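Long-range contact in hypothetical protein EF3068 (Enterococcus faecalis, PDB 2B6C), which is of unknown function but is probably a DNA alkylation repair enzyme: residues Q176-K188 and L203-L215. Residues are numbered along the deposited sequence; the frame is centred on the assembly and turned at random.
Sequences QKAIGWSLRQYSK and LSPLAQREGSKYL. With SO4 (sulfate ion), chain J.
Arg184 and Glu210 meet where two helices of the all-helical, AlkD-like fold pack at its C-terminal end, running nearly parallel; the axes of segments 176-186 and 205-211 lie 22° apart. The close approach is consistent with glycines on both helices, Gly180 against Ala207 and Glu210, Gly211 against Leu183 CB and Gly180 O, since neither has a side chain to keep the helices apart. Glu210 is a knob seated among Lys177, Gly180, Trp181 and Arg184. Chi1 of -171° carries its CG away from the backbone N and chi2 bends the chain, which passes over the Gly180 backbone and spreads its carboxylate between two cations. Lys177 NZ forms a salt bridge to Glu210 OE1 at 2.7 Å from above the carboxylate plane, and Arg184 NH1 completes the network with a salt bridge to Glu210 OE2 at 2.8 Å. The same OE2 lies at the edge of the indole, 3.4 Å from Trp181 CD1, with carboxylate and ring perpendicular. Arg184 runs extended from CG to NE past Tyr214, its CG 3.8 Å from Tyr214 CE1 at the ring edge, and its NE makes weak bonds to a sulfate, probably from the crystallisation liquor. At the start of helix 205-211, Ser204 OG caps Ala207 N and donates to Gln176 OE1 (2.7 Å); the NE2 of the same amide donates to Thr170 O. A water also links Gln176 OE1 to Ser204 N. Toward the other end, a second water joins Ser187 OG, Gly211 O and Tyr214 N. Lys213 CG sits over the centre of one face of the Tyr214 ring, and Tyr214 OH donates to sulfate O4 at 2.6 Å.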
ATOM      1  N   GLN B 176      28.539  -7.342  15.278  1.00 15.73           N
ATOM      2  CA  GLN B 176      29.269  -8.169  14.317  1.00 15.42           C
ATOM      3  C   GLN B 176      28.283  -8.987  13.453  1.00 15.87           C
ATOM      4  O   GLN B 176      28.490  -9.152  12.247  1.00 16.08           O
ATOM      5  CB  GLN B 176      30.310  -9.058  15.016  1.00 15.58           C
ATOM      6  CG  GLN B 176      31.512  -8.275  15.589  1.00 13.52           C
ATOM      7  CD  GLN B 176      32.181  -7.469  14.514  1.00 13.63           C
ATOM      8  OE1 GLN B 176      32.312  -7.946  13.401  1.00 19.04           O
ATOM      9  NE2 GLN B 176      32.562  -6.239  14.811  1.00 13.28           N
ATOM     10  N   LYS B 177      27.219  -9.478  14.089  1.00 15.77           N
ATOM     11  CA  LYS B 177      26.116 -10.141  13.426  1.00 16.91           C
ATOM     12  C   LYS B 177      25.497  -9.250  12.356  1.00 15.85           C
ATOM     13  O   LYS B 177      25.208  -9.719  11.263  1.00 16.59           O
ATOM     14  CB  LYS B 177      25.045 -10.461  14.446  1.00 17.89           C
ATOM     15  CG  LYS B 177      24.623 -11.908  14.451  1.00 24.92           C
ATOM     16  CD  LYS B 177      23.773 -12.201  13.253  1.00 28.63           C
ATOM     17  CE  LYS B 177      23.004 -13.455  13.471  1.00 29.33           C
ATOM     18  NZ  LYS B 177      23.310 -14.454  12.384  1.00 30.72           N
ATOM     19  N   ALA B 178      25.304  -7.969  12.677  1.00 15.22           N
ATOM     20  CA  ALA B 178      24.747  -6.984  11.754  1.00 14.59           C
ATOM     21  C   ALA B 178      25.681  -6.729  10.564  1.00 14.26           C
ATOM     22  O   ALA B 178      25.224  -6.578   9.427  1.00 14.16           O
ATOM     23  CB  ALA B 178      24.429  -5.685  12.482  1.00 13.99           C
ATOM     24  N   ILE B 179      26.985  -6.724  10.815  1.00 14.10           N
ATOM     25  CA  ILE B 179      27.963  -6.611   9.723  1.00 14.43           C
ATOM     26  C   ILE B 179      27.873  -7.822   8.785  1.00 14.16           C
ATOM     27  O   ILE B 179      27.822  -7.647   7.567  1.00 14.78           O
ATOM     28  CB  ILE B 179      29.425  -6.446  10.220  1.00 14.39           C
ATOM     29  CG1 ILE B 179      29.590  -5.125  10.961  1.00 12.84           C
ATOM     30  CG2 ILE B 179      30.465  -6.557   9.039  1.00 14.58           C
ATOM     31  CD1 ILE B 179      30.947  -5.037  11.662  1.00 12.79           C
ATOM     32  N   GLY B 180      27.833  -9.025   9.350  1.00 13.18           N
ATOM     33  CA  GLY B 180      27.755 -10.240   8.550  1.00 13.44           C
ATOM     34  C   GLY B 180      26.483 -10.338   7.711  1.00 13.57           C
ATOM     35  O   GLY B 180      26.538 -10.707   6.544  1.00 14.05           O
ATOM     36  N   TRP B 181      25.331 -10.061   8.318  1.00 14.59           N
ATOM     37  CA  TRP B 181      24.060  -9.967   7.597  1.00 15.63           C
ATOM     38  C   TRP B 181      24.079  -8.941   6.454  1.00 15.54           C
ATOM     39  O   TRP B 181      23.493  -9.177   5.394  1.00 15.96           O
ATOM     40  CB  TRP B 181      22.960  -9.534   8.555  1.00 17.09           C
ATOM     41  CG  TRP B 181      22.200 -10.658   9.272  1.00 21.45           C
ATOM     42  CD1 TRP B 181      22.478 -12.023   9.279  1.00 23.38           C
ATOM     43  CD2 TRP B 181      21.044 -10.479  10.116  1.00 23.24           C
ATOM     44  NE1 TRP B 181      21.528 -12.699  10.052  1.00 25.10           N
ATOM     45  CE2 TRP B 181      20.656 -11.777  10.590  1.00 25.30           C
ATOM     46  CE3 TRP B 181      20.301  -9.341  10.521  1.00 21.85           C
ATOM     47  CZ2 TRP B 181      19.536 -11.970  11.454  1.00 23.21           C
ATOM     48  CZ3 TRP B 181      19.201  -9.526  11.390  1.00 22.58           C
ATOM     49  CH2 TRP B 181      18.826 -10.838  11.836  1.00 22.51           C
ATOM     50  N   SER B 182      24.699  -7.786   6.681  1.00 15.07           N
ATOM     51  CA  SER B 182      24.690  -6.733   5.653  1.00 14.64           C
ATOM     52  C   SER B 182      25.492  -7.222   4.438  1.00 14.48           C
ATOM     53  O   SER B 182      25.118  -6.940   3.299  1.00 14.74           O
ATOM     54  CB  SER B 182      25.217  -5.403   6.180  1.00 13.39           C
ATOM     55  OG  SER B 182      26.635  -5.405   6.187  1.00 14.96           O
ATOM     56  N   LEU B 183      26.540  -8.011   4.696  1.00 14.45           N
ATOM     57  CA  LEU B 183      27.388  -8.558   3.629  1.00 14.17           C
ATOM     58  C   LEU B 183      26.731  -9.739   2.937  1.00 14.34           C
ATOM     59  O   LEU B 183      26.703  -9.794   1.703  1.00 14.40           O
ATOM     60  CB  LEU B 183      28.786  -8.897   4.146  1.00 13.39           C
ATOM     61  CG  LEU B 183      29.570  -7.644   4.542  1.00 13.73           C
ATOM     62  CD1 LEU B 183      30.788  -8.016   5.381  1.00 11.60           C
ATOM     63  CD2 LEU B 183      29.923  -6.758   3.336  1.00 14.04           C
ATOM     64  N   ARG B 184      26.165 -10.644   3.736  1.00 14.92           N
ATOM     65  CA  ARG B 184      25.367 -11.756   3.238  1.00 16.36           C
ATOM     66  C   ARG B 184      24.263 -11.319   2.268  1.00 16.45           C
ATOM     67  O   ARG B 184      24.189 -11.839   1.154  1.00 16.06           O
ATOM     68  CB  ARG B 184      24.769 -12.536   4.406  1.00 17.13           C
ATOM     69  CG  ARG B 184      24.033 -13.798   4.066  1.00 19.01           C
ATOM     70  CD  ARG B 184      23.530 -14.294   5.372  1.00 23.81           C
ATOM     71  NE  ARG B 184      23.020 -15.644   5.355  1.00 28.49           N
ATOM     72  CZ  ARG B 184      23.561 -16.686   5.987  1.00 29.25           C
ATOM     73  NH1 ARG B 184      24.713 -16.596   6.642  1.00 30.74           N
ATOM     74  NH2 ARG B 184      22.954 -17.852   5.917  1.00 29.86           N
ATOM     75  N   GLN B 185      23.438 -10.359   2.681  1.00 16.63           N
ATOM     76  CA  GLN B 185      22.338  -9.860   1.839  1.00 16.60           C
ATOM     77  C   GLN B 185      22.829  -9.177   0.579  1.00 16.50           C
ATOM     78  O   GLN B 185      22.303  -9.424  -0.534  1.00 15.95           O
ATOM     79  CB  GLN B 185      21.469  -8.856   2.618  1.00 17.84           C
ATOM     80  CG  GLN B 185      20.469  -9.503   3.588  1.00 18.06           C
ATOM     81  CD  GLN B 185      19.526 -10.456   2.866  1.00 21.78           C
ATOM     82  OE1 GLN B 185      19.585 -11.663   3.069  1.00 23.41           O
ATOM     83  NE2 GLN B 185      18.634  -9.903   2.033  1.00 22.46           N
ATOM     84  N   TYR B 186      23.797  -8.274   0.747  1.00 15.73           N
ATOM     85  CA  TYR B 186      24.302  -7.559  -0.410  1.00 16.09           C
ATOM     86  C   TYR B 186      25.027  -8.477  -1.418  1.00 15.66           C
ATOM     87  O   TYR B 186      24.961  -8.231  -2.638  1.00 16.18           O
ATOM     88  CB  TYR B 186      25.133  -6.339  -0.014  1.00 16.66           C
ATOM     89  CG  TYR B 186      25.423  -5.445  -1.189  1.00 17.49           C
ATOM     90  CD1 TYR B 186      24.388  -5.067  -2.073  1.00 16.44           C
ATOM     91  CD2 TYR B 186      26.724  -4.972  -1.429  1.00 16.15           C
ATOM     92  CE1 TYR B 186      24.643  -4.258  -3.174  1.00 18.02           C
ATOM     93  CE2 TYR B 186      26.995  -4.148  -2.545  1.00 18.08           C
ATOM     94  CZ  TYR B 186      25.943  -3.797  -3.402  1.00 17.29           C
ATOM     95  OH  TYR B 186      26.196  -2.997  -4.488  1.00 19.85           O
ATOM     96  N   SER B 187      25.660  -9.550  -0.942  1.00 13.91           N
ATOM     97  CA  SER B 187      26.295 -10.523  -1.865  1.00 13.70           C
ATOM     98  C   SER B 187      25.329 -11.187  -2.847  1.00 13.09           C
ATOM     99  O   SER B 187      25.748 -11.750  -3.865  1.00 11.13           O
ATOM    100  CB  SER B 187      27.054 -11.610  -1.100  1.00 12.46           C
ATOM    101  OG  SER B 187      26.139 -12.505  -0.489  1.00 14.39           O
ATOM    102  N   LYS B 188      24.038 -11.158  -2.532  1.00 13.49           N
ATOM    103  CA  LYS B 188      23.036 -11.742  -3.454  1.00 14.80           C
ATOM    104  C   LYS B 188      22.865 -10.889  -4.704  1.00 13.91           C
ATOM    105  O   LYS B 188      22.323 -11.338  -5.703  1.00 14.22           O
ATOM    106  CB  LYS B 188      21.684 -11.921  -2.752  1.00 14.17           C
ATOM    107  CG  LYS B 188      21.758 -12.861  -1.522  1.00 16.62           C
ATOM    108  CD  LYS B 188      20.403 -12.898  -0.797  1.00 16.49           C
ATOM    109  CE  LYS B 188      20.532 -13.605   0.542  1.00 20.91           C
ATOM    110  NZ  LYS B 188      19.222 -13.716   1.257  1.00 17.70           N
ATOM    111  N   LEU B 203      37.787  -8.577   8.931  1.00 15.75           N
ATOM    112  CA  LEU B 203      36.518  -8.676   9.632  1.00 16.28           C
ATOM    113  C   LEU B 203      36.588  -9.726  10.727  1.00 16.37           C
ATOM    114  O   LEU B 203      37.426 -10.600  10.668  1.00 17.40           O
ATOM    115  CB  LEU B 203      35.390  -9.016   8.651  1.00 14.85           C
ATOM    116  CG  LEU B 203      35.088  -7.994   7.565  1.00 18.04           C
ATOM    117  CD1 LEU B 203      34.016  -8.566   6.606  1.00 17.47           C
ATOM    118  CD2 LEU B 203      34.691  -6.605   8.147  1.00 14.71           C
ATOM    119  N   SER B 204      35.708  -9.643  11.718  1.00 15.84           N
ATOM    120  CA  SER B 204      35.656 -10.631  12.791  1.00 16.30           C
ATOM    121  C   SER B 204      35.363 -12.016  12.198  1.00 17.12           C
ATOM    122  O   SER B 204      34.743 -12.094  11.120  1.00 17.41           O
ATOM    123  CB  SER B 204      34.541 -10.243  13.779  1.00 16.41           C
ATOM    124  OG  SER B 204      33.261 -10.456  13.202  1.00 13.26           O
ATOM    125  N   PRO B 205      35.834 -13.114  12.852  1.00 17.57           N
ATOM    126  CA  PRO B 205      35.448 -14.457  12.378  1.00 17.11           C
ATOM    127  C   PRO B 205      33.916 -14.603  12.168  1.00 16.47           C
ATOM    128  O   PRO B 205      33.495 -15.193  11.163  1.00 16.00           O
ATOM    129  CB  PRO B 205      35.929 -15.387  13.511  1.00 16.35           C
ATOM    130  CG  PRO B 205      37.097 -14.686  14.077  1.00 18.71           C
ATOM    131  CD  PRO B 205      36.754 -13.192  14.009  1.00 17.79           C
ATOM    132  N   LEU B 206      33.099 -14.075  13.089  1.00 16.44           N
ATOM    133  CA  LEU B 206      31.650 -14.210  12.931  0.60 16.90           C
ATOM    134  C   LEU B 206      31.131 -13.449  11.699  1.00 16.70           C
ATOM    135  O   LEU B 206      30.335 -14.000  10.941  1.00 16.57           O
ATOM    136  CB  LEU B 206      30.880 -13.804  14.199  0.60 16.94           C
ATOM    137  CG  LEU B 206      29.370 -14.019  14.064  0.60 18.23           C
ATOM    138  CD1 LEU B 206      28.725 -14.639  15.317  0.60 18.92           C
ATOM    139  CD2 LEU B 206      28.702 -12.707  13.658  0.60 19.17           C
ATOM    140  N   ALA B 207      31.580 -12.207  11.508  1.00 15.73           N
ATOM    141  CA  ALA B 207      31.148 -11.394  10.362  1.00 16.40           C
ATOM    142  C   ALA B 207      31.607 -12.025   9.042  1.00 16.09           C
ATOM    143  O   ALA B 207      30.884 -12.019   8.064  1.00 17.16           O
ATOM    144  CB  ALA B 207      31.665  -9.931  10.489  1.00 14.02           C
ATOM    145  N   GLN B 208      32.812 -12.574   9.043  1.00 17.01           N
ATOM    146  CA  GLN B 208      33.404 -13.226   7.877  1.00 18.09           C
ATOM    147  C   GLN B 208      32.638 -14.507   7.526  1.00 18.13           C
ATOM    148  O   GLN B 208      32.334 -14.740   6.364  1.00 18.49           O
ATOM    149  CB  GLN B 208      34.886 -13.524   8.155  1.00 18.93           C
ATOM    150  CG  GLN B 208      35.654 -14.299   7.046  1.00 21.88           C
ATOM    151  CD  GLN B 208      36.070 -13.387   5.891  1.00 26.71           C
ATOM    152  OE1 GLN B 208      36.147 -12.160   6.047  1.00 26.09           O
ATOM    153  NE2 GLN B 208      36.328 -13.980   4.726  1.00 24.59           N
ATOM    154  N   ARG B 209      32.336 -15.340   8.523  1.00 18.18           N
ATOM    155  CA  ARG B 209      31.523 -16.535   8.293  1.00 19.04           C
ATOM    156  C   ARG B 209      30.149 -16.165   7.718  1.00 19.66           C
ATOM    157  O   ARG B 209      29.760 -16.653   6.664  1.00 19.18           O
ATOM    158  CB  ARG B 209      31.409 -17.390   9.572  1.00 19.26           C
ATOM    159  CG  ARG B 209      30.623 -18.698   9.392  1.00 20.53           C
ATOM    160  CD  ARG B 209      31.454 -19.844   8.812  1.00 22.30           C
ATOM    161  NE  ARG B 209      30.568 -20.983   8.624  1.00 24.52           N
ATOM    162  CZ  ARG B 209      30.305 -21.911   9.543  1.00 24.08           C
ATOM    163  NH1 ARG B 209      29.456 -22.900   9.248  1.00 24.44           N
ATOM    164  NH2 ARG B 209      30.908 -21.889  10.730  1.00 21.19           N
ATOM    165  N   GLU B 210      29.453 -15.256   8.390  1.00 20.57           N
ATOM    166  CA  GLU B 210      28.120 -14.811   7.972  1.00 21.54           C
ATOM    167  C   GLU B 210      28.101 -14.180   6.563  1.00 21.00           C
ATOM    168  O   GLU B 210      27.316 -14.586   5.723  1.00 21.04           O
ATOM    169  CB  GLU B 210      27.556 -13.859   9.016  1.00 21.64           C
ATOM    170  CG  GLU B 210      26.094 -13.488   8.829  1.00 26.90           C
ATOM    171  CD  GLU B 210      25.182 -14.473   9.494  1.00 33.96           C
ATOM    172  OE1 GLU B 210      25.431 -14.810  10.683  1.00 35.69           O
ATOM    173  OE2 GLU B 210      24.221 -14.911   8.816  1.00 37.22           O
ATOM    174  N   GLY B 211      28.984 -13.224   6.295  1.00 20.63           N
ATOM    175  CA  GLY B 211      28.969 -12.520   5.013  1.00 20.41           C
ATOM    176  C   GLY B 211      29.467 -13.290   3.807  1.00 20.96           C
ATOM    177  O   GLY B 211      29.231 -12.883   2.673  1.00 20.11           O
ATOM    178  N   SER B 212      30.170 -14.400   4.023  1.00 20.83           N
ATOM    179  CA  SER B 212      30.725 -15.117   2.885  1.00 21.42           C
ATOM    180  C   SER B 212      29.913 -16.362   2.487  1.00 22.62           C
ATOM    181  O   SER B 212      30.334 -17.126   1.616  1.00 22.29           O
ATOM    182  CB  SER B 212      32.202 -15.442   3.116  1.00 21.27           C
ATOM    183  OG  SER B 212      32.327 -16.443   4.085  1.00 19.80           O
ATOM    184  N   LYS B 213      28.740 -16.549   3.096  1.00 24.09           N
ATOM    185  CA  LYS B 213      27.895 -17.706   2.784  1.00 25.94           C
ATOM    186  C   LYS B 213      27.695 -17.955   1.281  1.00 27.00           C
ATOM    187  O   LYS B 213      27.829 -19.104   0.820  1.00 26.78           O
ATOM    188  CB  LYS B 213      26.525 -17.644   3.470  1.00 26.41           C
ATOM    189  CG  LYS B 213      25.690 -18.847   3.039  1.00 29.70           C
ATOM    190  CD  LYS B 213      24.530 -19.152   3.945  1.00 35.20           C
ATOM    191  CE  LYS B 213      24.099 -20.623   3.809  1.00 38.66           C
ATOM    192  NZ  LYS B 213      22.673 -20.794   4.243  1.00 41.71           N
ATOM    193  N   TYR B 214      27.411 -16.887   0.521  1.00 27.64           N
ATOM    194  CA  TYR B 214      27.138 -17.013  -0.916  1.00 28.25           C
ATOM    195  C   TYR B 214      28.293 -16.735  -1.830  1.00 28.80           C
ATOM    196  O   TYR B 214      28.091 -16.509  -3.025  1.00 29.56           O
ATOM    197  CB  TYR B 214      25.920 -16.169  -1.337  1.00 28.05           C
ATOM    198  CG  TYR B 214      24.712 -16.573  -0.559  1.00 27.74           C
ATOM    199  CD1 TYR B 214      24.237 -15.783   0.491  1.00 26.37           C
ATOM    200  CD2 TYR B 214      24.079 -17.785  -0.820  1.00 26.66           C
ATOM    201  CE1 TYR B 214      23.146 -16.191   1.247  1.00 25.93           C
ATOM    202  CE2 TYR B 214      22.988 -18.191  -0.085  1.00 27.36           C
ATOM    203  CZ  TYR B 214      22.532 -17.399   0.945  1.00 28.19           C
ATOM    204  OH  TYR B 214      21.445 -17.828   1.663  1.00 30.68           O
ATOM    205  N   LEU B 215      29.504 -16.751  -1.308  1.00 29.25           N
ATOM    206  CA  LEU B 215      30.653 -16.586  -2.177  1.00 30.20           C
ATOM    207  C   LEU B 215      31.221 -17.963  -2.519  1.00 31.82           C
ATOM    208  O   LEU B 215      31.329 -18.819  -1.638  1.00 31.89           O
ATOM    209  CB  LEU B 215      31.688 -15.675  -1.525  1.00 29.26           C
ATOM    210  CG  LEU B 215      31.126 -14.359  -0.967  1.00 28.22           C
ATOM    211  CD1 LEU B 215      32.210 -13.605  -0.202  1.00 25.50           C
ATOM    212  CD2 LEU B 215      30.487 -13.475  -2.055  1.00 25.77           C
TER
HETATM  213  S   SO4 J 403      19.483 -16.328   4.488  1.00 60.46           S
HETATM  214  O1  SO4 J 403      18.686 -17.536   4.360  1.00 60.36           O
HETATM  215  O2  SO4 J 403      20.307 -16.416   5.691  1.00 61.07           O
HETATM  216  O3  SO4 J 403      18.564 -15.202   4.627  1.00 61.09           O
HETATM  217  O4  SO4 J 403      20.357 -16.146   3.333  1.00 60.21           O
HETATM  218  O   HOH W   1      34.308  -7.146  11.522  1.00 13.90           O
HETATM  219  O   HOH W   2      27.560 -14.257   1.166  1.00 16.53           O